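Local structure of PKS (Streptomyces albus, 4OQJ) at residues E311-A316 with H444-E449. The protein contains a ketosynthase domain of the oxazolomycin polyketide synthase, which, judging from its family, probably catalyses carbon-carbon bond formation between acyl units during chain elongation. Residues are numbered along the deposited sequence; the frame is centred on the assembly and turned at random.
Sequences EAQEIA and HVIVEE
Ala312 and Ala316 pack against His444 and Ile446 in a buried helix-on-sheet contact, where the C-terminal part of helix 302-316 lies over strand 441-448 of the large mixed sheet. The two short axes approach to 7.8 Å and are inclined at 41°, consistent with two small alanine side chains, one turn apart, facing the strand. Ala312 CB sits at the rim of the His444 imidazole, in the ring plane and 3.7 Å from CD2, and also meets the backbone O of the same histidine at 3.5 Å. One turn on, Ala316 CB rests against the branch point of Ile446, 4.0 Å from CB. With CG1 beside the backbone N (chi1 -56°), Ile446 sends that branch toward the helix backbone, to 3.8 Å from Ala312 O, a carbonyl already used by Ala316 N in the helical hydrogen bond. Its CD1 carries on to Gln313 CG, 3.9 Å away, the two side chains crossing at about a right angle. In this thiolase-type ketosynthase fold, strand 441-448 lies between strands 280-289 and 430-436, antiparallel to both; Val447, on the other face, touches helix 376-390, so helices cover both sides of the strand. The polar ends meet through one water, 2.9 Å from Gln313 NE2, which donates to it, and 2.9 Å from His444 NE2. Beyond CG the glutamine chain is extended (chi2 179°), which carries its amide out to that water while OE1 accepts a hydrogen bond from Arg350. The other ring nitrogen, ND1, is hydrogen-bonded to Ser434 OG on strand 430-436, and partners on both nitrogens probably limit rotation of the ring.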
loop_
_atom_site.group_PDB
_atom_site.type_symbol
_atom_site.label_atom_id
_atom_site.label_comp_id
_atom_site.label_asym_id
_atom_site.label_seq_id
_atom_site.Cartn_x
_atom_site.Cartn_y
_atom_site.Cartn_z
ATOM N N GLU A 311 -2.456 11.237 -16.724
ATOM C CA GLU A 311 -2.094 11.694 -15.381
ATOM C C GLU A 311 -0.615 11.471 -15.120
ATOM O O GLU A 311 0.065 12.309 -14.538
ATOM C CB GLU A 311 -2.921 10.969 -14.304
ATOM C CG GLU A 311 -2.688 11.507 -12.892
ATOM C CD GLU A 311 -3.458 10.762 -11.796
ATOM O OE1 GLU A 311 -4.422 10.030 -12.095
ATOM O OE2 GLU A 311 -3.095 10.920 -10.618
ATOM N N ALA A 312 -0.108 10.329 -15.555
ATOM C CA ALA A 312 1.321 10.030 -15.374
ATOM C C ALA A 312 2.198 11.004 -16.167
ATOM O O ALA A 312 3.203 11.507 -15.655
ATOM C CB ALA A 312 1.615 8.598 -15.791
ATOM N N GLN A 313 1.818 11.284 -17.410
ATOM C CA GLN A 313 2.584 12.209 -18.232
ATOM C C GLN A 313 2.569 13.619 -17.637
ATOM O O GLN A 313 3.590 14.311 -17.638
ATOM C CB GLN A 313 2.042 12.240 -19.664
ATOM C CG GLN A 313 2.301 10.968 -20.426
ATOM C CD GLN A 313 1.731 10.997 -21.830
ATOM O OE1 GLN A 313 1.034 11.933 -22.211
ATOM N NE2 GLN A 313 2.026 9.965 -22.604
ATOM N N GLU A 314 1.418 14.042 -17.129
ATOM C CA GLU A 314 1.295 15.377 -16.549
ATOM C C GLU A 314 2.191 15.492 -15.335
ATOM O O GLU A 314 2.889 16.479 -15.160
ATOM C CB GLU A 314 -0.157 15.683 -16.158
ATOM C CG GLU A 314 -1.084 15.941 -17.323
ATOM C CD GLU A 314 -0.703 17.179 -18.123
ATOM O OE1 GLU A 314 0.002 18.064 -17.582
ATOM O OE2 GLU A 314 -1.109 17.260 -19.302
ATOM N N ILE A 315 2.168 14.464 -14.497
ATOM C CA ILE A 315 2.960 14.449 -13.274
ATOM C C ILE A 315 4.451 14.462 -13.602
ATOM O O ILE A 315 5.256 15.100 -12.916
ATOM C CB ILE A 315 2.590 13.197 -12.415
ATOM C CG1 ILE A 315 1.594 13.583 -11.328
ATOM C CG2 ILE A 315 3.819 12.537 -11.804
ATOM C CD1 ILE A 315 2.194 14.397 -10.200
ATOM N N ALA A 316 4.818 13.731 -14.644
ATOM C CA ALA A 316 6.207 13.652 -15.078
ATOM C C ALA A 316 6.661 14.914 -15.803
ATOM O O ALA A 316 7.850 15.074 -16.066
ATOM C CB ALA A 316 6.403 12.446 -15.997
ATOM N N HIS A 444 0.358 3.595 -14.550
ATOM C CA HIS A 444 1.229 3.930 -15.678
ATOM C C HIS A 444 2.443 4.669 -15.129
ATOM O O HIS A 444 2.319 5.532 -14.264
ATOM C CB HIS A 444 0.489 4.773 -16.713
ATOM C CG HIS A 444 1.231 4.964 -18.009
ATOM N ND1 HIS A 444 1.209 4.033 -19.029
ATOM C CD2 HIS A 444 1.997 5.992 -18.453
ATOM C CE1 HIS A 444 1.917 4.491 -20.053
ATOM N NE2 HIS A 444 2.395 5.679 -19.732
ATOM N N VAL A 445 3.615 4.295 -15.619
ATOM C CA VAL A 445 4.894 4.816 -15.152
ATOM C C VAL A 445 5.674 5.393 -16.343
ATOM O O VAL A 445 5.736 4.778 -17.423
ATOM C CB VAL A 445 5.697 3.706 -14.465
ATOM C CG1 VAL A 445 7.117 4.153 -14.108
ATOM C CG2 VAL A 445 4.952 3.233 -13.242
ATOM N N ILE A 446 6.250 6.579 -16.153
ATOM C CA ILE A 446 7.053 7.220 -17.188
ATOM C C ILE A 446 8.508 7.022 -16.828
ATOM O O ILE A 446 8.940 7.374 -15.722
ATOM C CB ILE A 446 6.771 8.725 -17.318
ATOM C CG1 ILE A 446 5.274 8.981 -17.588
ATOM C CG2 ILE A 446 7.665 9.348 -18.404
ATOM C CD1 ILE A 446 4.732 8.338 -18.840
ATOM N N VAL A 447 9.256 6.462 -17.765
ATOM C CA VAL A 447 10.661 6.118 -17.547
ATOM C C VAL A 447 11.521 6.792 -18.614
ATOM O O VAL A 447 11.150 6.807 -19.789
ATOM C CB VAL A 447 10.904 4.586 -17.599
ATOM C CG1 VAL A 447 12.294 4.265 -17.122
ATOM C CG2 VAL A 447 9.888 3.835 -16.751
ATOM N N GLU A 448 12.662 7.340 -18.192
ATOM C CA GLU A 448 13.618 7.983 -19.088
ATOM C C GLU A 448 14.990 7.294 -19.021
ATOM O O GLU A 448 15.374 6.682 -18.004
ATOM C CB GLU A 448 13.739 9.466 -18.730
ATOM C CG GLU A 448 14.576 10.299 -19.681
ATOM C CD GLU A 448 14.495 11.789 -19.370
ATOM O OE1 GLU A 448 13.471 12.426 -19.708
ATOM O OE2 GLU A 448 15.447 12.325 -18.766
ATOM N N GLU A 449 15.737 7.383 -20.112
ATOM C CA GLU A 449 17.063 6.802 -20.137
ATOM C C GLU A 449 17.922 7.526 -19.102
ATOM O O GLU A 449 17.653 8.677 -18.757
ATOM C CB GLU A 449 17.673 6.895 -21.530
ATOM C CG GLU A 449 17.937 8.318 -22.005
ATOM C CD GLU A 449 18.673 8.332 -23.335
ATOM O OE1 GLU A 449 19.747 7.699 -23.402
ATOM O OE2 GLU A 449 18.178 8.953 -24.304
HETATM O O HOH W 1 3.333 7.465 -21.763
#